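Interferon-activable protein 202 (Mus musculus, PDB 4L5R) binds double-stranded DNA without sequence specificity through its first HIN-200 domain and restrains the AIM2 inflammasome, probably by sequestering cytoplasmic DNA. Local coordinates at residues Ile152-Asp157 / Phe174-Arg179; Thr23-Phe28 / His192-Gly197; Glu35-Ala40 / Arg50-Asn55. One frame throughout, in Å; residues are numbered along the deposited sequence.

Contact 1 (Ile152-Asp157 / Phe174-Arg179). With nucleotides of chain B.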
loop_
_atom_site.group_PDB
_atom_site.type_symbol
_atom_site.label_atom_id
_atom_site.label_comp_id
_atom_site.label_asym_id
_atom_site.label_seq_id
_atom_site.Cartn_x
_atom_site.Cartn_y
_atom_site.Cartn_z
ATOM N N ILE A 152 -13.134 10.748 -9.001
ATOM C CA ILE A 152 -12.519 9.796 -9.904
ATOM C C ILE A 152 -13.171 8.429 -9.693
ATOM O O ILE A 152 -13.651 8.118 -8.604
ATOM C CB ILE A 152 -10.977 9.739 -9.705
ATOM C CG1 ILE A 152 -10.313 8.922 -10.823
ATOM C CG2 ILE A 152 -10.629 9.220 -8.326
ATOM C CD1 ILE A 152 -8.776 8.911 -10.793
ATOM N N LYS A 153 -13.216 7.627 -10.747
ATOM C CA LYS A 153 -13.799 6.289 -10.647
ATOM C C LYS A 153 -12.784 5.278 -10.114
ATOM O O LYS A 153 -11.624 5.285 -10.517
ATOM C CB LYS A 153 -14.292 5.843 -12.015
ATOM C CG LYS A 153 -15.044 4.535 -12.021
ATOM C CD LYS A 153 -15.095 4.011 -13.442
ATOM C CE LYS A 153 -16.432 3.431 -13.766
ATOM N NZ LYS A 153 -16.446 3.023 -15.193
ATOM N N VAL A 154 -13.229 4.421 -9.201
ATOM C CA VAL A 154 -12.413 3.314 -8.717
ATOM C C VAL A 154 -13.026 2.016 -9.220
ATOM O O VAL A 154 -14.227 1.781 -9.047
ATOM C CB VAL A 154 -12.348 3.291 -7.181
ATOM C CG1 VAL A 154 -11.529 2.093 -6.689
ATOM C CG2 VAL A 154 -11.730 4.618 -6.658
ATOM N N VAL A 155 -12.198 1.196 -9.859
ATOM C CA VAL A 155 -12.600 -0.110 -10.364
ATOM C C VAL A 155 -11.895 -1.233 -9.614
ATOM O O VAL A 155 -10.672 -1.386 -9.706
ATOM C CB VAL A 155 -12.336 -0.231 -11.890
ATOM C CG1 VAL A 155 -12.665 -1.642 -12.393
ATOM C CG2 VAL A 155 -13.171 0.823 -12.667
ATOM N N TRP A 156 -12.680 -2.010 -8.869
ATOM C CA TRP A 156 -12.200 -3.199 -8.168
ATOM C C TRP A 156 -12.625 -4.427 -8.972
ATOM O O TRP A 156 -13.824 -4.739 -9.088
ATOM C CB TRP A 156 -12.763 -3.220 -6.740
ATOM C CG TRP A 156 -12.500 -4.481 -5.957
ATOM C CD1 TRP A 156 -13.345 -5.553 -5.816
ATOM C CD2 TRP A 156 -11.326 -4.794 -5.186
ATOM N NE1 TRP A 156 -12.771 -6.503 -5.010
ATOM C CE2 TRP A 156 -11.528 -6.067 -4.617
ATOM C CE3 TRP A 156 -10.127 -4.124 -4.927
ATOM C CZ2 TRP A 156 -10.581 -6.676 -3.801
ATOM C CZ3 TRP A 156 -9.169 -4.745 -4.118
ATOM C CH2 TRP A 156 -9.408 -6.005 -3.565
ATOM N N ASP A 157 -11.623 -5.093 -9.542
ATOM C CA ASP A 157 -11.785 -6.093 -10.592
ATOM C C ASP A 157 -11.593 -7.504 -10.064
ATOM O O ASP A 157 -11.822 -8.475 -10.783
ATOM C CB ASP A 157 -10.719 -5.851 -11.665
ATOM C CG ASP A 157 -11.296 -5.753 -13.052
ATOM O OD1 ASP A 157 -12.500 -5.451 -13.167
ATOM O OD2 ASP A 157 -10.543 -5.966 -14.026
ATOM N N PHE A 174 -5.337 0.767 -0.999
ATOM C CA PHE A 174 -3.928 0.407 -1.005
ATOM C C PHE A 174 -3.540 -0.140 -2.374
ATOM O O PHE A 174 -4.158 -1.090 -2.884
ATOM C CB PHE A 174 -3.588 -0.671 0.063
ATOM C CG PHE A 174 -3.959 -0.287 1.474
ATOM C CD1 PHE A 174 -5.294 -0.202 1.859
ATOM C CD2 PHE A 174 -2.979 -0.019 2.410
ATOM C CE1 PHE A 174 -5.641 0.136 3.159
ATOM C CE2 PHE A 174 -3.311 0.325 3.715
ATOM C CZ PHE A 174 -4.640 0.397 4.093
ATOM N N SER A 175 -2.491 0.451 -2.949
ATOM C CA SER A 175 -1.847 -0.062 -4.162
ATOM C C SER A 175 -2.831 -0.214 -5.328
ATOM O O SER A 175 -2.922 -1.274 -5.954
ATOM C CB SER A 175 -1.135 -1.391 -3.877
ATOM O OG SER A 175 -0.363 -1.826 -4.989
ATOM N N PHE A 176 -3.575 0.844 -5.609
ATOM C CA PHE A 176 -4.374 0.891 -6.827
ATOM C C PHE A 176 -3.545 1.460 -7.972
ATOM O O PHE A 176 -2.570 2.157 -7.736
ATOM C CB PHE A 176 -5.652 1.698 -6.598
ATOM C CG PHE A 176 -6.789 0.855 -6.085
ATOM C CD1 PHE A 176 -6.751 0.332 -4.802
ATOM C CD2 PHE A 176 -7.869 0.561 -6.898
ATOM C CE1 PHE A 176 -7.778 -0.469 -4.321
ATOM C CE2 PHE A 176 -8.909 -0.237 -6.424
ATOM C CZ PHE A 176 -8.864 -0.744 -5.136
ATOM N N HIS A 177 -3.925 1.158 -9.209
ATOM C CA HIS A 177 -3.139 1.587 -10.354
ATOM C C HIS A 177 -3.828 2.727 -11.104
ATOM O O HIS A 177 -4.980 2.598 -11.515
ATOM C CB HIS A 177 -2.898 0.404 -11.292
ATOM C CG HIS A 177 -2.170 -0.738 -10.646
ATOM N ND1 HIS A 177 -1.147 -1.412 -11.274
ATOM C CD2 HIS A 177 -2.324 -1.329 -9.439
ATOM C CE1 HIS A 177 -0.690 -2.363 -10.477
ATOM N NE2 HIS A 177 -1.386 -2.333 -9.354
ATOM N N LEU A 178 -3.132 3.845 -11.281
ATOM C CA LEU A 178 -3.684 4.918 -12.109
ATOM C C LEU A 178 -3.708 4.485 -13.575
ATOM O O LEU A 178 -2.682 4.083 -14.122
ATOM C CB LEU A 178 -2.849 6.197 -11.972
ATOM C CG LEU A 178 -3.349 7.362 -12.840
ATOM C CD1 LEU A 178 -4.748 7.795 -12.453
ATOM C CD2 LEU A 178 -2.367 8.549 -12.763
ATOM N N ARG A 179 -4.884 4.567 -14.204
ATOM C CA ARG A 179 -5.013 4.334 -15.640
ATOM C C ARG A 179 -5.519 5.611 -16.326
ATOM O O ARG A 179 -6.267 6.387 -15.741
ATOM C CB ARG A 179 -5.946 3.141 -15.935
ATOM C CG ARG A 179 -5.315 1.774 -15.582
ATOM C CD ARG A 179 -6.180 0.596 -16.049
ATOM N NE ARG A 179 -5.619 -0.678 -15.598
ATOM C CZ ARG A 179 -6.131 -1.870 -15.886
ATOM N NH1 ARG A 179 -7.218 -1.961 -16.640
ATOM N NH2 ARG A 179 -5.550 -2.972 -15.426
ATOM P P DG B 7 -1.781 -0.981 -14.898
ATOM O OP1 DG B 7 -0.645 -0.678 -14.002
ATOM O OP2 DG B 7 -3.157 -1.095 -14.355
ATOM O "O5'" DG B 7 -1.865 0.112 -16.067
ATOM C "C5'" DG B 7 -0.652 0.582 -16.656
ATOM C "C4'" DG B 7 -0.849 0.817 -18.143
ATOM O "O4'" DG B 7 -0.899 -0.447 -18.854
ATOM C "C3'" DG B 7 -2.115 1.585 -18.511
ATOM O "O3'" DG B 7 -1.738 2.577 -19.440
ATOM C "C2'" DG B 7 -3.035 0.542 -19.141
ATOM C "C1'" DG B 7 -2.023 -0.433 -19.721
ATOM N N9 DG B 7 -2.533 -1.796 -19.842
ATOM C C8 DG B 7 -2.915 -2.647 -18.831
ATOM N N7 DG B 7 -3.328 -3.809 -19.269
ATOM C C5 DG B 7 -3.211 -3.725 -20.652
ATOM C C6 DG B 7 -3.499 -4.672 -21.672
ATOM O O6 DG B 7 -3.938 -5.829 -21.557
ATOM N N1 DG B 7 -3.230 -4.160 -22.941
ATOM C C2 DG B 7 -2.744 -2.896 -23.190
ATOM N N2 DG B 7 -2.544 -2.557 -24.468
ATOM N N3 DG B 7 -2.464 -2.010 -22.249
ATOM C C4 DG B 7 -2.724 -2.488 -21.013
ATOM P P DG B 6 -0.119 -5.973 -11.530
ATOM O OP1 DG B 6 0.654 -5.040 -10.673
ATOM O OP2 DG B 6 -1.379 -6.571 -11.036
ATOM O "O5'" DG B 6 -0.441 -5.226 -12.911
ATOM C "C5'" DG B 6 0.590 -4.474 -13.550
ATOM C "C4'" DG B 6 0.129 -4.054 -14.930
ATOM O "O4'" DG B 6 0.243 -5.182 -15.844
ATOM C "C3'" DG B 6 -1.326 -3.576 -14.983
ATOM O "O3'" DG B 6 -1.435 -2.338 -15.687
ATOM C "C2'" DG B 6 -2.007 -4.667 -15.798
ATOM C "C1'" DG B 6 -0.837 -4.988 -16.720
ATOM N N9 DG B 6 -1.113 -6.095 -17.633
ATOM C C8 DG B 6 -1.764 -7.284 -17.393
ATOM N N7 DG B 6 -1.885 -8.029 -18.461
ATOM C C5 DG B 6 -1.289 -7.278 -19.467
ATOM C C6 DG B 6 -1.109 -7.557 -20.840
ATOM O O6 DG B 6 -1.454 -8.568 -21.463
ATOM N N1 DG B 6 -0.453 -6.512 -21.495
ATOM C C2 DG B 6 -0.024 -5.351 -20.891
ATOM N N2 DG B 6 0.595 -4.444 -21.662
ATOM N N3 DG B 6 -0.180 -5.085 -19.604
ATOM C C4 DG B 6 -0.815 -6.089 -18.967
ATOM P P DT B 8 -2.784 3.700 -19.907
ATOM O OP1 DT B 8 -2.024 4.952 -20.151
ATOM O OP2 DT B 8 -3.941 3.677 -18.990
ATOM O "O5'" DT B 8 -3.340 3.141 -21.296
ATOM C "C5'" DT B 8 -2.443 2.916 -22.364
ATOM C "C4'" DT B 8 -3.234 2.477 -23.579
ATOM O "O4'" DT B 8 -3.620 1.094 -23.440
ATOM C "C3'" DT B 8 -4.515 3.260 -23.849
ATOM O "O3'" DT B 8 -4.362 3.847 -25.132
ATOM C "C2'" DT B 8 -5.650 2.228 -23.803
ATOM C "C1'" DT B 8 -4.897 0.916 -24.011
ATOM N N1 DT B 8 -5.426 -0.296 -23.331
ATOM C C2 DT B 8 -5.720 -1.400 -24.101
ATOM O O2 DT B 8 -5.593 -1.432 -25.311
ATOM N N3 DT B 8 -6.172 -2.479 -23.392
ATOM C C4 DT B 8 -6.355 -2.578 -22.028
ATOM O O4 DT B 8 -6.768 -3.616 -21.514
ATOM C C5 DT B 8 -6.026 -1.388 -21.277
ATOM C C7 DT B 8 -6.184 -1.358 -19.783
ATOM C C6 DT B 8 -5.573 -0.321 -21.958
#

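Contact 2 (Thr23-Phe28 / His192-Gly197)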
loop_
_atom_site.group_PDB
_atom_site.type_symbol
_atom_site.label_atom_id
_atom_site.label_comp_id
_atom_site.label_asym_id
_atom_site.label_seq_id
_atom_site.Cartn_x
_atom_site.Cartn_y
_atom_site.Cartn_z
ATOM N N THR A 23 2.163 1.897 10.256
ATOM C CA THR A 23 0.896 1.156 10.158
ATOM C C THR A 23 1.086 -0.185 9.470
ATOM O O THR A 23 2.080 -0.401 8.770
ATOM C CB THR A 23 -0.178 1.949 9.367
ATOM O OG1 THR A 23 0.202 2.063 7.985
ATOM C CG2 THR A 23 -0.374 3.331 9.954
ATOM N N ALA A 24 0.122 -1.083 9.661
ATOM C CA ALA A 24 0.089 -2.329 8.919
ATOM C C ALA A 24 -1.342 -2.871 8.877
ATOM O O ALA A 24 -2.084 -2.774 9.855
ATOM C CB ALA A 24 1.033 -3.353 9.546
ATOM N N THR A 25 -1.718 -3.434 7.738
ATOM C CA THR A 25 -3.044 -4.029 7.567
ATOM C C THR A 25 -3.036 -5.452 8.086
ATOM O O THR A 25 -1.972 -6.007 8.399
ATOM C CB THR A 25 -3.461 -4.049 6.092
ATOM O OG1 THR A 25 -2.670 -5.008 5.367
ATOM C CG2 THR A 25 -3.332 -2.645 5.452
ATOM N N GLU A 26 -4.220 -6.052 8.192
ATOM C CA GLU A 26 -4.291 -7.475 8.431
ATOM C C GLU A 26 -3.792 -8.162 7.168
ATOM O O GLU A 26 -3.806 -7.567 6.083
ATOM C CB GLU A 26 -5.743 -7.896 8.717
ATOM C CG GLU A 26 -6.697 -7.497 7.613
ATOM C CD GLU A 26 -8.155 -7.489 8.052
ATOM O OE1 GLU A 26 -8.791 -6.416 7.958
ATOM O OE2 GLU A 26 -8.662 -8.548 8.481
ATOM N N PRO A 27 -3.369 -9.421 7.296
ATOM C CA PRO A 27 -3.019 -10.247 6.139
ATOM C C PRO A 27 -4.260 -10.565 5.322
ATOM O O PRO A 27 -5.366 -10.539 5.853
ATOM C CB PRO A 27 -2.465 -11.525 6.779
ATOM C CG PRO A 27 -2.057 -11.108 8.149
ATOM C CD PRO A 27 -3.035 -10.084 8.568
ATOM N N PHE A 28 -4.079 -10.854 4.043
ATOM C CA PHE A 28 -5.198 -11.209 3.194
ATOM C C PHE A 28 -4.650 -12.054 2.058
ATOM O O PHE A 28 -3.468 -11.953 1.711
ATOM C CB PHE A 28 -5.934 -9.961 2.671
ATOM C CG PHE A 28 -5.065 -9.018 1.886
ATOM C CD1 PHE A 28 -4.300 -8.050 2.531
ATOM C CD2 PHE A 28 -5.005 -9.105 0.505
ATOM C CE1 PHE A 28 -3.493 -7.186 1.809
ATOM C CE2 PHE A 28 -4.197 -8.231 -0.231
ATOM C CZ PHE A 28 -3.440 -7.285 0.416
ATOM N N HIS A 192 -2.078 -6.776 -6.017
ATOM C CA HIS A 192 -1.903 -6.460 -4.597
ATOM C C HIS A 192 -2.935 -5.512 -3.983
ATOM O O HIS A 192 -2.844 -5.191 -2.800
ATOM C CB HIS A 192 -0.500 -5.865 -4.338
ATOM C CG HIS A 192 0.631 -6.729 -4.802
ATOM N ND1 HIS A 192 1.755 -6.210 -5.410
ATOM C CD2 HIS A 192 0.827 -8.070 -4.730
ATOM C CE1 HIS A 192 2.591 -7.191 -5.700
ATOM N NE2 HIS A 192 2.052 -8.330 -5.298
ATOM N N SER A 193 -3.907 -5.036 -4.758
ATOM C CA SER A 193 -4.811 -4.030 -4.218
ATOM C C SER A 193 -5.632 -4.520 -3.033
ATOM O O SER A 193 -6.006 -5.697 -2.946
ATOM C CB SER A 193 -5.745 -3.469 -5.307
ATOM O OG SER A 193 -4.993 -3.035 -6.426
ATOM N N PHE A 194 -5.903 -3.597 -2.122
ATOM C CA PHE A 194 -6.668 -3.873 -0.918
ATOM C C PHE A 194 -7.539 -2.658 -0.634
ATOM O O PHE A 194 -7.086 -1.502 -0.721
ATOM C CB PHE A 194 -5.709 -4.132 0.249
ATOM C CG PHE A 194 -6.386 -4.551 1.531
ATOM C CD1 PHE A 194 -6.768 -5.889 1.735
ATOM C CD2 PHE A 194 -6.585 -3.636 2.559
ATOM C CE1 PHE A 194 -7.363 -6.274 2.932
ATOM C CE2 PHE A 194 -7.175 -4.021 3.755
ATOM C CZ PHE A 194 -7.566 -5.353 3.939
ATOM N N ILE A 195 -8.799 -2.916 -0.305
ATOM C CA ILE A 195 -9.728 -1.843 -0.054
ATOM C C ILE A 195 -10.515 -2.082 1.225
ATOM O O ILE A 195 -10.993 -3.199 1.482
ATOM C CB ILE A 195 -10.665 -1.682 -1.267
ATOM C CG1 ILE A 195 -11.678 -0.575 -1.033
ATOM C CG2 ILE A 195 -11.363 -3.004 -1.580
ATOM C CD1 ILE A 195 -12.560 -0.342 -2.237
ATOM N N LYS A 196 -10.647 -1.045 2.044
ATOM C CA LYS A 196 -11.459 -1.171 3.253
ATOM C C LYS A 196 -12.068 0.140 3.727
ATOM O O LYS A 196 -11.590 1.229 3.389
ATOM C CB LYS A 196 -10.670 -1.834 4.390
ATOM C CG LYS A 196 -9.569 -0.991 4.984
ATOM C CD LYS A 196 -9.007 -1.666 6.237
ATOM C CE LYS A 196 -7.719 -0.998 6.714
ATOM N NZ LYS A 196 -7.119 -1.700 7.892
ATOM N N GLY A 197 -13.139 0.026 4.506
ATOM C CA GLY A 197 -13.732 1.190 5.136
ATOM C C GLY A 197 -12.739 1.714 6.151
ATOM O O GLY A 197 -12.066 0.931 6.818
HETATM O O HOH W 1 -6.497 -4.339 7.985
#

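Contact 3 (Glu35-Ala40 / Arg50-Asn55). With NA (sodium ion), chain D.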
loop_
_atom_site.group_PDB
_atom_site.type_symbol
_atom_site.label_atom_id
_atom_site.label_comp_id
_atom_site.label_asym_id
_atom_site.label_seq_id
_atom_site.Cartn_x
_atom_site.Cartn_y
_atom_site.Cartn_z
ATOM N N GLU A 35 -1.785 -17.020 -2.476
ATOM C CA GLU A 35 -0.739 -16.391 -1.659
ATOM C C GLU A 35 -1.345 -15.439 -0.633
ATOM O O GLU A 35 -2.513 -15.066 -0.754
ATOM C CB GLU A 35 0.235 -15.620 -2.552
ATOM C CG GLU A 35 0.825 -16.432 -3.692
ATOM C CD GLU A 35 1.922 -17.382 -3.238
ATOM O OE1 GLU A 35 2.177 -18.368 -3.963
ATOM O OE2 GLU A 35 2.535 -17.137 -2.168
ATOM N N ASN A 36 -0.556 -15.035 0.366
ATOM C CA ASN A 36 -1.002 -13.991 1.289
ATOM C C ASN A 36 -0.007 -12.839 1.413
ATOM O O ASN A 36 1.141 -12.953 1.000
ATOM C CB ASN A 36 -1.369 -14.560 2.663
ATOM C CG ASN A 36 -0.301 -15.466 3.222
ATOM O OD1 ASN A 36 0.892 -15.212 3.064
ATOM N ND2 ASN A 36 -0.726 -16.551 3.881
ATOM N N MET A 37 -0.463 -11.719 1.961
ATOM C CA MET A 37 0.403 -10.550 2.130
ATOM C C MET A 37 -0.267 -9.569 3.078
ATOM O O MET A 37 -1.434 -9.745 3.443
ATOM C CB MET A 37 0.641 -9.867 0.778
ATOM C CG MET A 37 -0.622 -9.233 0.177
ATOM S SD MET A 37 -0.300 -8.293 -1.343
ATOM C CE MET A 37 0.478 -6.832 -0.661
ATOM N N PHE A 38 0.462 -8.528 3.480
ATOM C CA PHE A 38 -0.168 -7.424 4.160
ATOM C C PHE A 38 0.550 -6.150 3.733
ATOM O O PHE A 38 1.703 -6.205 3.285
ATOM C CB PHE A 38 -0.245 -7.607 5.693
ATOM C CG PHE A 38 1.102 -7.669 6.403
ATOM C CD1 PHE A 38 1.733 -6.513 6.822
ATOM C CD2 PHE A 38 1.686 -8.891 6.705
ATOM C CE1 PHE A 38 2.964 -6.559 7.496
ATOM C CE2 PHE A 38 2.907 -8.951 7.379
ATOM C CZ PHE A 38 3.540 -7.779 7.775
ATOM N N HIS A 39 -0.158 -5.034 3.804
ATOM C CA HIS A 39 0.436 -3.726 3.516
ATOM C C HIS A 39 0.953 -3.078 4.781
ATOM O O HIS A 39 0.425 -3.311 5.862
ATOM C CB HIS A 39 -0.609 -2.794 2.899
ATOM C CG HIS A 39 -1.057 -3.221 1.544
ATOM N ND1 HIS A 39 -0.278 -3.053 0.419
ATOM C CD2 HIS A 39 -2.193 -3.836 1.130
ATOM C CE1 HIS A 39 -0.915 -3.543 -0.630
ATOM N NE2 HIS A 39 -2.082 -4.020 -0.225
ATOM N N ALA A 40 1.955 -2.215 4.647
ATOM C CA ALA A 40 2.412 -1.482 5.794
ATOM C C ALA A 40 3.017 -0.164 5.317
ATOM O O ALA A 40 3.274 0.014 4.119
ATOM C CB ALA A 40 3.437 -2.311 6.599
ATOM N N ARG A 50 5.811 2.966 1.509
ATOM C CA ARG A 50 4.802 1.915 1.517
ATOM C C ARG A 50 5.549 0.602 1.399
ATOM O O ARG A 50 6.589 0.520 0.735
ATOM C CB ARG A 50 3.833 2.057 0.333
ATOM C CG ARG A 50 3.246 3.440 0.149
ATOM C CD ARG A 50 2.293 3.856 1.259
ATOM N NE ARG A 50 1.705 5.168 0.958
ATOM C CZ ARG A 50 1.095 5.947 1.847
ATOM N NH1 ARG A 50 0.982 5.548 3.107
ATOM N NH2 ARG A 50 0.605 7.132 1.475
ATOM N N VAL A 51 5.000 -0.432 2.025
ATOM C CA VAL A 51 5.667 -1.707 2.116
ATOM C C VAL A 51 4.641 -2.796 1.799
ATOM O O VAL A 51 3.474 -2.704 2.218
ATOM C CB VAL A 51 6.206 -1.947 3.545
ATOM C CG1 VAL A 51 7.057 -3.241 3.604
ATOM C CG2 VAL A 51 6.986 -0.728 4.051
ATOM N N LYS A 52 5.064 -3.784 1.020
ATOM C CA LYS A 52 4.266 -4.992 0.816
ATOM C C LYS A 52 5.032 -6.144 1.421
ATOM O O LYS A 52 6.204 -6.382 1.073
ATOM C CB LYS A 52 4.021 -5.247 -0.670
ATOM C CG LYS A 52 3.102 -4.206 -1.337
ATOM C CD LYS A 52 3.162 -4.292 -2.859
ATOM C CE LYS A 52 2.169 -3.303 -3.495
ATOM N NZ LYS A 52 2.142 -3.455 -4.971
ATOM N N VAL A 53 4.377 -6.867 2.326
ATOM C CA VAL A 53 5.053 -7.917 3.077
ATOM C C VAL A 53 4.400 -9.256 2.733
ATOM O O VAL A 53 3.183 -9.384 2.790
ATOM C CB VAL A 53 4.991 -7.653 4.599
ATOM C CG1 VAL A 53 5.788 -8.715 5.359
ATOM C CG2 VAL A 53 5.506 -6.240 4.940
ATOM N N PHE A 54 5.208 -10.230 2.336
ATOM C CA PHE A 54 4.698 -11.503 1.826
ATOM C C PHE A 54 4.972 -12.633 2.784
ATOM O O PHE A 54 4.447 -13.730 2.643
ATOM C CB PHE A 54 5.309 -11.802 0.456
ATOM C CG PHE A 54 4.968 -10.760 -0.557
ATOM C CD1 PHE A 54 3.704 -10.715 -1.105
ATOM C CD2 PHE A 54 5.883 -9.789 -0.917
ATOM C CE1 PHE A 54 3.352 -9.721 -2.013
ATOM C CE2 PHE A 54 5.542 -8.794 -1.834
ATOM C CZ PHE A 54 4.284 -8.763 -2.383
ATOM N N ASN A 55 5.791 -12.354 3.780
ATOM C CA ASN A 55 6.150 -13.373 4.749
ATOM C C ASN A 55 5.330 -13.186 6.013
ATOM O O ASN A 55 5.569 -12.254 6.767
ATOM C CB ASN A 55 7.644 -13.294 5.048
ATOM C CG ASN A 55 8.081 -14.323 6.060
ATOM O OD1 ASN A 55 7.274 -15.135 6.511
ATOM N ND2 ASN A 55 9.366 -14.302 6.422
HETATM NA NA NA D . 2.955 -15.032 0.609
HETATM O O HOH W 2 1.830 -1.292 0.583
#

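Contact 1 (Ile152-Asp157 / Phe174-Arg179)
Phe-176 reaches from strand 176-179 to strand 151-156 and makes the main apolar contacts there. Its CE2 atom lies 3.5 Å from Val-154 CG1, the methyl that stands anti to the backbone N (chi1 178°). One carbon further round the ring, Phe-176 CZ meets the indole of Trp-156 at its edge, close to the indole plane, 3.6 Å from Trp-156 CE3. Ile-152 CD1 and Leu-178 CD1 add a looser methyl contact at 4.5 Å. No hydrogen bond joins the two segments, whose strand axes stay 8.8 Å apart at an angle of 128°, so the gap is bridged by side chains, chiefly Phe-176.

The polar ends of His-177 and Arg-179 run to the DNA, and Lys-153 makes a salt bridge to another phosphate. His-177 ND1 donates to OP1 of DG7 of chain B at 2.9 Å, with the oxygen in the imidazole plane and an N-H...O angle of 164°. Arg-179, extended from CG to NE, uses NE on OP2 of the same phosphate at 2.8 Å, again in plane; NH2 adds a weak bond to that oxygen.

Two alternate residues of one strand thus hold both non-bridging oxygens of one phosphate, while Phe-176 is buried against Val-154 and Trp-156 inside the second OB fold. Binding the backbone in this way is consistent with non-specific, electrostatic recognition of DNA.

Contact 2 (Thr23-Phe28 / His192-Gly197)
Thr-25 opens the contact from the 23-28 side, its CB 4.4 Å from Phe-194 CE2. Its hydroxyl turns back to its own segment, where OG1 donates to Glu-26 O at 2.9 Å from above the carbonyl plane; the same OG1 is also hydrogen-bonded to the backbone N of His-39.

At Glu-26 the link to strand 194-197 passes through a water. That water accepts from Glu-26 N, donates to Glu-26 OE1 and takes a hydrogen bond of 2.7 Å from Lys-196 NZ. The charged atoms themselves stay 5.0 Å apart, Glu-26 OE1 to Lys-196 NZ, so the pair is water-mediated. Glu-26 OE1 also lies near the plane of the Phe-194 ring, at its edge.

Phe-28 makes the main aromatic contact, with Phe-194. Phe-194 CD1 sits over the centre of the Phe-28 ring, 3.4 Å from Phe-28 CD1, and the ring planes are inclined by 32° with centroids 4.5 Å apart. A chi1 of 58° sets Phe-28 CG between its backbone N and carbonyl carbon, and the ring then has His-192 O at its edge, 3.9 Å from Phe-28 CZ. That carbonyl also receives His-39 NE2.

With no direct hydrogen bond between the segments, the two OB folds of the HIN domain meet here through aromatic contact, supplemented at the solvent-facing margin by a water that would ease the meeting of opposite charges.

Contact 3 (Glu35-Ala40 / Arg50-Asn55)
Phe-38 and Val-53 project together from one face of the hairpin. Val-53 CB sits over the phenyl face, 3.7 Å from the ring centroid and 18° off the normal, a CH-pi contact displaced from the ring centre. Their backbones form a hydrogen-bonded antiparallel pair: Phe-38 N to Val-53 O lies in the carbonyl plane, and Val-53 N to Phe-38 O is nearly straight at 165°. Ala-40 and Val-51 repeat the pairing on that face.

The other face carries His-39, Met-37 and Lys-52. Met-37 bends at chi3 (-75°), bringing CE over the rim of the imidazole face and within 3.8 Å of Lys-52 CG. Its sulfur makes an oblique Met-aromatic contact, 5.1 Å from the Phe-54 centroid. A water in the imidazole plane links His-39 ND1, at 2.8 Å, to Val-51 O, at 2.7 Å. His-39 mediates interaction with TP53BP1, and residues 37-44 are required for homomultimerization.

Where the strands part, Asn-36 O and Phe-54 O each bind the sodium ion at 2.8 Å, so the ion joins two carbonyls that cannot bond each other.

The hairpin runs between strand 17-30, hydrogen-bonded to Met-37 and His-39, and strand 79-82, hydrogen-bonded to Arg-50 and Lys-52. Lys-52 also packs against strand 124-136 of the second OB fold, and its NZ is hydrogen-bonded to His-192 ND1.

In the fold
From the N terminus, strand 17-30 supplies the first half of contact 2, which waits for the C-terminal strand before it closes. Within that long loop, contact 3 shuts a short hairpin in the first OB fold, and contact 1 later joins two strands of the second. Contacts 3 and 1 therefore follow in series, both enclosed by contact 2, and none cross. Strand 17-30 pairs with strand 35-43, tying contacts 2 and 3, through Thr-25 N to His-39 O among others; strand 171-174 pairs with strand 194-197, tying contacts 1 and 2. At the interface between the folds, Phe-174 packs on His-39, and Ser-175 OG is hydrogen-bonded to Lys-52 NZ, connecting contact 1 with contact 3.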